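Uncharacterized protein BT_3980 with actin-like ATPase fold (Bacteroides thetaiotaomicron VPI-5482, PDB 3HRG) is of unknown function but has the fold of actin-like ATPases, the superfamily that includes sugar kinases, Hsp70 chaperones and actin. Local coordinates at residues Tyr109-Leu112 / Val117-Ile120; Lys76-Ile81 / Phe140-Thr145; Asp214-Thr219 / Asn230-Phe235. All blocks are in the same frame, centred on the assembly; numbering follows the deposited sequence. Where two conformers were deposited one is given.

Contact 1: Tyr109-Leu112 / Val117-Ile120; sequences YNIL and VVII
Y109 and V118 meet on one face of a two-stranded antiparallel hairpin, diagonal neighbours in a register that pairs Y109 with I120 and I111 with V118. The short strand axes come within 4.7 Å, their directions 165° apart. CB and the ring atom CD1 of Y109 both stand 4.0 Å from V118 CG1, and the ring meets this methyl obliquely. With chi1 at 67°, CG of Y109 sits between its own N and carbonyl carbon, and the ring leans away from the partner strand; I111 CG1 lies at the ring's edge, in its plane. The hydroxyl ends on E88. I111 and V118 run side by side and point the same way, meeting through CG1 of I111 and CG2 of V118 at 4.1 Å.

The other face carries N110, L112, V117 and I119. L112 straddles two partners with its branches: CD2 lies 3.9 Å from V117 CG2, and CD1 goes to I119 CG1, each pair inclined rather than parallel. Helix 144-154 covers this side through T145 and I148. N110 uses its amide elsewhere, OD1 taking bonds from T145 OG1 and S142 N while ND2 reaches F140 O.

The backbones bond at the N110-I119 pair, where N110 N to I119 O is 2.8 Å and the return bond, I119 N to N110 O, is 3.0 Å. L112 N to V117 O also measures 2.8 Å, whereas V117 N to L112 O, at 3.3 Å, is weak. The chemistry implies a division of labour: inward-facing main-chain groups of N110, L112, V117 and I119 pair across the hairpin, V118 and I120 bond outward to strand 78-82, hydrocarbon branches make the side-chain contacts on both faces, and the buried N110 amide links the hairpin to strand 139-142 and the following helix.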
loop_
_atom_site.group_PDB
_atom_site.type_symbol
_atom_site.label_atom_id
_atom_site.label_comp_id
_atom_site.label_asym_id
_atom_site.label_seq_id
_atom_site.Cartn_x
_atom_site.Cartn_y
_atom_site.Cartn_z
ATOM N N TYR A 109 10.942 -3.952 -7.882
ATOM C CA TYR A 109 11.036 -4.445 -6.523
ATOM C C TYR A 109 11.611 -3.399 -5.562
ATOM O O TYR A 109 12.384 -2.546 -5.966
ATOM C CB TYR A 109 11.858 -5.730 -6.440
ATOM C CG TYR A 109 13.298 -5.578 -6.743
ATOM C CD1 TYR A 109 14.207 -5.257 -5.740
ATOM C CD2 TYR A 109 13.785 -5.738 -8.034
ATOM C CE1 TYR A 109 15.567 -5.096 -6.018
ATOM C CE2 TYR A 109 15.128 -5.615 -8.308
ATOM C CZ TYR A 109 16.010 -5.280 -7.291
ATOM O OH TYR A 109 17.353 -5.139 -7.557
ATOM N N ASN A 110 11.191 -3.494 -4.302
ATOM C CA ASN A 110 11.701 -2.702 -3.218
ATOM C C ASN A 110 12.333 -3.605 -2.158
ATOM O O ASN A 110 11.692 -4.537 -1.686
ATOM C CB ASN A 110 10.598 -1.984 -2.484
ATOM C CG ASN A 110 9.772 -1.060 -3.363
ATOM O OD1 ASN A 110 8.559 -0.994 -3.170
ATOM N ND2 ASN A 110 10.400 -0.343 -4.299
ATOM N N ILE A 111 13.553 -3.280 -1.754
ATOM C CA ILE A 111 14.212 -3.973 -0.690
ATOM C C ILE A 111 13.930 -3.233 0.637
ATOM O O ILE A 111 14.178 -2.028 0.749
ATOM C CB ILE A 111 15.728 -4.040 -0.906
ATOM C CG1 ILE A 111 16.028 -4.817 -2.180
ATOM C CG2 ILE A 111 16.425 -4.740 0.320
ATOM C CD1 ILE A 111 17.504 -4.769 -2.627
ATOM N N LEU A 112 13.409 -3.957 1.613
ATOM C CA LEU A 112 13.153 -3.417 2.941
ATOM C C LEU A 112 14.281 -3.975 3.804
ATOM O O LEU A 112 14.128 -5.018 4.426
ATOM C CB LEU A 112 11.774 -3.814 3.447
ATOM C CG LEU A 112 10.525 -3.255 2.755
ATOM C CD1 LEU A 112 10.324 -3.666 1.268
ATOM C CD2 LEU A 112 9.289 -3.628 3.596
ATOM N N VAL A 117 13.116 -8.181 4.053
ATOM C CA VAL A 117 12.233 -8.682 3.030
ATOM C C VAL A 117 12.297 -7.829 1.777
ATOM O O VAL A 117 12.800 -6.675 1.788
ATOM C CB VAL A 117 10.747 -8.758 3.472
ATOM C CG1 VAL A 117 10.534 -9.615 4.742
ATOM C CG2 VAL A 117 10.181 -7.384 3.685
ATOM N N VAL A 118 11.791 -8.408 0.698
ATOM C CA VAL A 118 11.690 -7.722 -0.593
ATOM C C VAL A 118 10.294 -7.846 -1.081
ATOM O O VAL A 118 9.694 -8.898 -0.950
ATOM C CB VAL A 118 12.633 -8.361 -1.618
ATOM C CG1 VAL A 118 12.480 -7.699 -3.045
ATOM C CG2 VAL A 118 14.038 -8.289 -1.121
ATOM N N ILE A 119 9.760 -6.769 -1.654
ATOM C CA ILE A 119 8.446 -6.764 -2.249
ATOM C C ILE A 119 8.671 -6.581 -3.760
ATOM O O ILE A 119 9.266 -5.575 -4.175
ATOM C CB ILE A 119 7.575 -5.605 -1.740
ATOM C CG1 ILE A 119 7.332 -5.727 -0.220
ATOM C CG2 ILE A 119 6.210 -5.553 -2.528
ATOM C CD1 ILE A 119 6.485 -6.922 0.171
ATOM N N ILE A 120 8.250 -7.587 -4.542
ATOM C CA ILE A 120 8.318 -7.604 -5.999
ATOM C C ILE A 120 6.912 -7.213 -6.441
ATOM O O ILE A 120 5.946 -7.764 -5.930
ATOM C CB ILE A 120 8.714 -8.966 -6.553
ATOM C CG1 ILE A 120 10.003 -9.498 -5.904
ATOM C CG2 ILE A 120 8.877 -8.860 -8.054
ATOM C CD1 ILE A 120 10.303 -11.026 -6.214
#

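Contact 2: Lys76-Ile81 / Phe140-Thr145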
loop_
_atom_site.group_PDB
_atom_site.type_symbol
_atom_site.label_atom_id
_atom_site.label_comp_id
_atom_site.label_asym_id
_atom_site.label_seq_id
_atom_site.Cartn_x
_atom_site.Cartn_y
_atom_site.Cartn_z
ATOM N N LYS A 76 -3.068 -5.606 -5.953
ATOM C CA LYS A 76 -2.867 -6.943 -5.378
ATOM C C LYS A 76 -1.691 -7.631 -6.017
ATOM O O LYS A 76 -1.305 -8.730 -5.575
ATOM C CB LYS A 76 -4.109 -7.830 -5.556
ATOM C CG LYS A 76 -4.482 -8.182 -6.954
ATOM C CD LYS A 76 -5.846 -8.953 -6.930
ATOM C CE LYS A 76 -6.595 -8.694 -8.172
ATOM N NZ LYS A 76 -7.055 -7.265 -8.171
ATOM N N ARG A 77 -1.109 -7.018 -7.053
ATOM C CA ARG A 77 -0.050 -7.657 -7.833
ATOM C C ARG A 77 1.319 -7.413 -7.238
ATOM O O ARG A 77 2.102 -6.649 -7.765
ATOM C CB ARG A 77 -0.127 -7.224 -9.292
ATOM C CG ARG A 77 -1.461 -7.684 -9.947
ATOM C CD ARG A 77 -1.588 -7.350 -11.388
ATOM N NE ARG A 77 -0.589 -8.057 -12.181
ATOM C CZ ARG A 77 -0.687 -9.324 -12.596
ATOM N NH1 ARG A 77 -1.750 -10.089 -12.324
ATOM N NH2 ARG A 77 0.297 -9.840 -13.303
ATOM N N PHE A 78 1.562 -8.077 -6.107
ATOM C CA PHE A 78 2.852 -8.010 -5.424
ATOM C C PHE A 78 3.093 -9.350 -4.767
ATOM O O PHE A 78 2.156 -10.120 -4.492
ATOM C CB PHE A 78 2.977 -6.891 -4.363
ATOM C CG PHE A 78 2.097 -7.090 -3.142
ATOM C CD1 PHE A 78 2.533 -7.829 -2.046
ATOM C CD2 PHE A 78 0.834 -6.573 -3.126
ATOM C CE1 PHE A 78 1.727 -7.996 -0.944
ATOM C CE2 PHE A 78 0.013 -6.736 -2.025
ATOM C CZ PHE A 78 0.460 -7.481 -0.935
ATOM N N THR A 79 4.371 -9.624 -4.533
ATOM C CA THR A 79 4.818 -10.845 -3.905
ATOM C C THR A 79 5.958 -10.534 -2.934
ATOM O O THR A 79 6.894 -9.808 -3.277
ATOM C CB THR A 79 5.349 -11.811 -4.950
ATOM O OG1 THR A 79 4.270 -12.290 -5.749
ATOM C CG2 THR A 79 6.064 -13.010 -4.267
HETATM N N MSE A 80 5.876 -11.073 -1.725
HETATM C CA MSE A 80 6.916 -10.860 -0.732
HETATM C C MSE A 80 7.860 -12.041 -0.702
HETATM O O MSE A 80 7.409 -13.178 -0.742
HETATM C CB MSE A 80 6.297 -10.651 0.650
HETATM C CG MSE A 80 7.304 -10.354 1.770
HETATM SE SE MSE A 80 8.121 -11.883 2.608
HETATM C CE MSE A 80 6.572 -12.624 3.526
ATOM N N ILE A 81 9.168 -11.752 -0.642
ATOM C CA ILE A 81 10.163 -12.813 -0.510
ATOM C C ILE A 81 11.207 -12.372 0.535
ATOM O O ILE A 81 11.602 -11.204 0.601
ATOM C CB ILE A 81 10.822 -13.215 -1.858
ATOM C CG1 ILE A 81 11.607 -14.532 -1.706
ATOM C CG2 ILE A 81 11.675 -12.098 -2.404
ATOM C CD1 ILE A 81 12.385 -14.873 -2.948
ATOM N N PHE A 140 9.728 4.513 -7.239
ATOM C CA PHE A 140 8.484 3.699 -7.326
ATOM C C PHE A 140 8.390 2.658 -6.222
ATOM O O PHE A 140 9.353 1.913 -6.002
ATOM C CB PHE A 140 8.416 2.975 -8.645
ATOM C CG PHE A 140 8.231 3.887 -9.823
ATOM C CD1 PHE A 140 9.308 4.536 -10.365
ATOM C CD2 PHE A 140 6.956 4.095 -10.354
ATOM C CE1 PHE A 140 9.146 5.402 -11.441
ATOM C CE2 PHE A 140 6.779 4.967 -11.429
ATOM C CZ PHE A 140 7.870 5.584 -11.978
ATOM N N TYR A 141 7.235 2.610 -5.555
ATOM C CA TYR A 141 7.010 1.651 -4.482
ATOM C C TYR A 141 5.716 0.940 -4.612
ATOM O O TYR A 141 4.766 1.472 -5.146
ATOM C CB TYR A 141 6.906 2.354 -3.130
ATOM C CG TYR A 141 8.135 3.131 -2.743
ATOM C CD1 TYR A 141 9.174 2.525 -2.032
ATOM C CD2 TYR A 141 8.253 4.467 -3.075
ATOM C CE1 TYR A 141 10.303 3.224 -1.687
ATOM C CE2 TYR A 141 9.378 5.182 -2.741
ATOM C CZ TYR A 141 10.397 4.558 -2.045
ATOM O OH TYR A 141 11.472 5.299 -1.725
ATOM N N SER A 142 5.701 -0.285 -4.117
ATOM C CA SER A 142 4.481 -1.000 -3.915
ATOM C C SER A 142 3.915 -0.325 -2.687
ATOM O O SER A 142 4.685 0.091 -1.797
ATOM C CB SER A 142 4.763 -2.472 -3.540
ATOM O OG SER A 142 3.590 -3.160 -3.082
ATOM N N GLN A 143 2.597 -0.195 -2.595
ATOM C CA GLN A 143 1.969 0.375 -1.390
ATOM C C GLN A 143 2.330 -0.499 -0.168
ATOM O O GLN A 143 2.465 0.017 0.952
ATOM C CB GLN A 143 0.464 0.501 -1.563
ATOM C CG GLN A 143 -0.252 1.018 -0.336
ATOM C CD GLN A 143 -1.725 0.977 -0.432
ATOM O OE1 GLN A 143 -2.297 -0.044 -0.808
ATOM N NE2 GLN A 143 -2.383 2.062 0.002
ATOM N N SER A 144 2.510 -1.804 -0.394
ATOM C CA SER A 144 2.909 -2.726 0.658
ATOM C C SER A 144 4.253 -2.396 1.339
ATOM O O SER A 144 4.433 -2.704 2.522
ATOM C CB SER A 144 2.954 -4.134 0.125
ATOM O OG SER A 144 1.656 -4.599 -0.224
ATOM N N THR A 145 5.169 -1.750 0.619
ATOM C CA THR A 145 6.489 -1.410 1.179
ATOM C C THR A 145 6.419 -0.471 2.419
ATOM O O THR A 145 6.858 -0.876 3.510
ATOM C CB THR A 145 7.410 -0.937 0.073
ATOM O OG1 THR A 145 7.561 -2.010 -0.871
ATOM C CG2 THR A 145 8.767 -0.482 0.632
#
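F78 lays one face of its ring against S144, and that pair makes up the tight part of the contact. S144 OG stands 3.1 Å above the ring plane, displaced toward the rim, with F78 CZ and S144 OG 3.2 Å apart. S144 CB lies 4.2 Å from the ring centroid and 8° off the normal, a CH-pi approach over the face. The phenyl is brought here by chi1 of 68°, which sets CG between the backbone N and the carbonyl carbon. S144 OG also hydrogen-bonds Y175 OH.

S142 belongs to the looser part: its OG approaches F78 CB at 4.0 Å, obliquely to the ring, and the two CA atoms are 7.4 Å apart. An alanine in place of F78 would remove the surface over which S144 CB and OG lie and would probably open a gap between strand 78-82 and the start of helix 144-154. The partly exposed K76 and R77 direct their CB atoms away from the other segment, R77 forming a salt bridge with E105 and K76 N hydrogen-bonding an unidentified molecule, probably from the crystallisation liquor.

F78, S142 and S144 are buried. F78 also touches S187, which like Y175 belongs to the later five-stranded sheet, so the ring sits where the two halves of the actin-like ATPase fold meet.

Contact 3: Asp214-Thr219 / Asn230-Phe235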
loop_
_atom_site.group_PDB
_atom_site.type_symbol
_atom_site.label_atom_id
_atom_site.label_comp_id
_atom_site.label_asym_id
_atom_site.label_seq_id
_atom_site.Cartn_x
_atom_site.Cartn_y
_atom_site.Cartn_z
ATOM N N ASP A 214 -4.070 -13.230 20.074
ATOM C CA ASP A 214 -3.641 -12.448 18.885
ATOM C C ASP A 214 -4.648 -11.405 18.409
ATOM O O ASP A 214 -5.822 -11.506 18.692
ATOM C CB ASP A 214 -3.100 -13.411 17.829
ATOM C CG ASP A 214 -1.962 -14.261 18.373
ATOM O OD1 ASP A 214 -1.193 -13.789 19.217
ATOM O OD2 ASP A 214 -1.803 -15.412 17.955
ATOM N N GLU A 215 -4.165 -10.428 17.642
ATOM C CA GLU A 215 -5.006 -9.294 17.278
ATOM C C GLU A 215 -5.153 -9.028 15.810
ATOM O O GLU A 215 -4.215 -9.205 15.047
ATOM C CB GLU A 215 -4.452 -8.005 17.947
ATOM C CG GLU A 215 -4.414 -8.070 19.478
ATOM C CD GLU A 215 -3.870 -6.809 20.169
ATOM O OE1 GLU A 215 -3.473 -5.813 19.508
ATOM O OE2 GLU A 215 -3.841 -6.831 21.409
ATOM N N LEU A 216 -6.361 -8.576 15.446
ATOM C CA LEU A 216 -6.686 -8.161 14.091
ATOM C C LEU A 216 -6.929 -6.654 14.139
ATOM O O LEU A 216 -7.776 -6.177 14.936
ATOM C CB LEU A 216 -7.926 -8.873 13.536
ATOM C CG LEU A 216 -8.473 -8.323 12.228
ATOM C CD1 LEU A 216 -7.372 -8.351 11.127
ATOM C CD2 LEU A 216 -9.755 -9.079 11.801
ATOM N N HIS A 217 -6.204 -5.924 13.301
ATOM C CA HIS A 217 -6.306 -4.471 13.154
ATOM C C HIS A 217 -6.736 -4.153 11.711
ATOM O O HIS A 217 -6.095 -4.563 10.747
ATOM C CB HIS A 217 -4.983 -3.808 13.518
ATOM C CG HIS A 217 -4.580 -4.005 14.949
ATOM N ND1 HIS A 217 -4.682 -3.008 15.887
ATOM C CD2 HIS A 217 -4.080 -5.087 15.601
ATOM C CE1 HIS A 217 -4.267 -3.462 17.065
ATOM N NE2 HIS A 217 -3.898 -4.722 16.920
ATOM N N LEU A 218 -7.844 -3.445 11.572
ATOM C CA LEU A 218 -8.421 -3.134 10.268
ATOM C C LEU A 218 -8.329 -1.659 9.915
ATOM O O LEU A 218 -8.477 -0.787 10.785
ATOM C CB LEU A 218 -9.907 -3.524 10.279
ATOM C CG LEU A 218 -10.250 -4.990 10.476
ATOM C CD1 LEU A 218 -11.728 -5.160 10.788
ATOM C CD2 LEU A 218 -9.852 -5.775 9.249
ATOM N N THR A 219 -8.062 -1.382 8.644
ATOM C CA THR A 219 -8.033 -0.024 8.157
ATOM C C THR A 219 -8.501 0.002 6.702
ATOM O O THR A 219 -8.541 -1.042 6.045
ATOM C CB THR A 219 -6.640 0.625 8.326
ATOM O OG1 THR A 219 -6.760 2.029 8.036
ATOM C CG2 THR A 219 -5.609 -0.008 7.442
ATOM N N ASN A 230 -19.372 -7.922 13.318
ATOM C CA ASN A 230 -20.150 -8.939 14.043
ATOM C C ASN A 230 -19.677 -10.353 13.737
ATOM O O ASN A 230 -19.573 -11.163 14.646
ATOM C CB ASN A 230 -21.641 -8.826 13.774
ATOM C CG ASN A 230 -22.270 -7.663 14.491
ATOM O OD1 ASN A 230 -21.647 -7.053 15.368
ATOM N ND2 ASN A 230 -23.518 -7.352 14.145
ATOM N N GLU A 231 -19.392 -10.627 12.468
ATOM C CA GLU A 231 -18.904 -11.943 12.055
ATOM C C GLU A 231 -17.486 -12.198 12.503
ATOM O O GLU A 231 -17.192 -13.276 13.005
ATOM C CB GLU A 231 -18.981 -12.149 10.543
ATOM C CG GLU A 231 -20.248 -12.810 10.117
ATOM C CD GLU A 231 -20.339 -14.256 10.661
ATOM O OE1 GLU A 231 -19.357 -15.055 10.566
ATOM O OE2 GLU A 231 -21.381 -14.569 11.223
ATOM N N LEU A 232 -16.584 -11.256 12.274
ATOM C CA LEU A 232 -15.204 -11.461 12.732
ATOM C C LEU A 232 -15.105 -11.687 14.255
ATOM O O LEU A 232 -14.308 -12.531 14.696
ATOM C CB LEU A 232 -14.309 -10.296 12.312
ATOM C CG LEU A 232 -13.969 -10.145 10.831
ATOM C CD1 LEU A 232 -13.401 -8.751 10.615
ATOM C CD2 LEU A 232 -13.028 -11.249 10.283
ATOM N N LYS A 233 -15.901 -10.961 15.043
ATOM C CA LYS A 233 -15.880 -11.053 16.515
ATOM C C LYS A 233 -16.286 -12.426 17.057
ATOM O O LYS A 233 -15.990 -12.747 18.201
ATOM C CB LYS A 233 -16.747 -9.975 17.184
ATOM C CG LYS A 233 -16.131 -8.579 17.281
ATOM C CD LYS A 233 -17.015 -7.698 18.175
ATOM C CE LYS A 233 -16.388 -6.337 18.499
ATOM N NZ LYS A 233 -16.227 -5.449 17.307
ATOM N N LYS A 234 -16.972 -13.232 16.237
ATOM C CA LYS A 234 -17.348 -14.561 16.681
ATOM C C LYS A 234 -16.100 -15.453 16.835
ATOM O O LYS A 234 -16.081 -16.364 17.638
ATOM C CB LYS A 234 -18.254 -15.243 15.659
ATOM C CG LYS A 234 -19.588 -14.565 15.407
ATOM C CD LYS A 234 -20.440 -15.397 14.455
ATOM C CE LYS A 234 -21.824 -14.747 14.297
ATOM N NZ LYS A 234 -22.703 -15.561 13.405
ATOM N N PHE A 235 -15.075 -15.168 16.040
ATOM C CA PHE A 235 -13.867 -15.963 15.983
ATOM C C PHE A 235 -12.620 -15.279 16.549
ATOM O O PHE A 235 -11.771 -15.939 17.147
ATOM C CB PHE A 235 -13.613 -16.307 14.508
ATOM C CG PHE A 235 -14.657 -17.193 13.914
ATOM C CD1 PHE A 235 -14.601 -18.563 14.116
ATOM C CD2 PHE A 235 -15.700 -16.667 13.159
ATOM C CE1 PHE A 235 -15.576 -19.386 13.597
ATOM C CE2 PHE A 235 -16.705 -17.506 12.640
ATOM C CZ PHE A 235 -16.625 -18.845 12.854
#
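L232 and L218 share a first torsion that puts CG anti to the carbonyl carbon, at chi1 -70° and -63°, while L216 turns its CG anti to the backbone N, at 170°. These settings bring three leucine ends together between strand 215-220 and helix 225-235. CD1 of L232 does all the touching from the helix side. It lies 3.8 Å from L216 CD2, the two side chains crossing at about a right angle, and 4.0 Å from L218 CD1, those two reaching toward each other tip to tip. One methyl thus bridges two residues that stand two positions apart on the strand and project from the same side of it.

The backbones themselves stay well separated: the nearest CA atoms, those of L216 and L232, are 9.2 Å apart, and only 96 Å² is buried between the two segments. Further cover for the leucines comes from, among others, L200 of helix 193-206 against L232 and V239 of the neighbouring strand 239-241 against both L216 and L218.

Polar groups are kept off this seam. On the other side of the strand the H217 ring meets those of F240 and Y164. On the helix K234 NZ forms a salt bridge with E231 OE2 at 2.7 Å, one turn along the helix surface.

Strand, helix and strand 239-241 form a beta-alpha-beta unit, and this contact is where the helix returns over its sheet. F235 O, near the end of the helix, does take a hydrogen bond from Q211 NE2, but the chemistry between these two segments is wholly apolar: the fit rests on methyl-to-methyl contact and burial, with no directional bond.

Overall arrangement
Contacts 1 and 2 form one continuous region, their centres 7 Å apart, with contact 1 nested inside the chain loop that contact 2 closes. They share the three-stranded antiparallel sheet, where strand 117-124 runs beside strand 78-82: V118 N approaches I81 O at 2.8 Å, and I120 O packs on F78 CB at 3.5 Å. Contact 3 stands apart in the later five-stranded sheet, its centre 28 Å from that of contact 1 and 24 Å from that of contact 2, with nearest atoms about 16 and 8 Å away. The unidentified ligand, probably from the crystallisation liquor, lies about 8 Å from the F78 side chain and about 13 Å from that of I119.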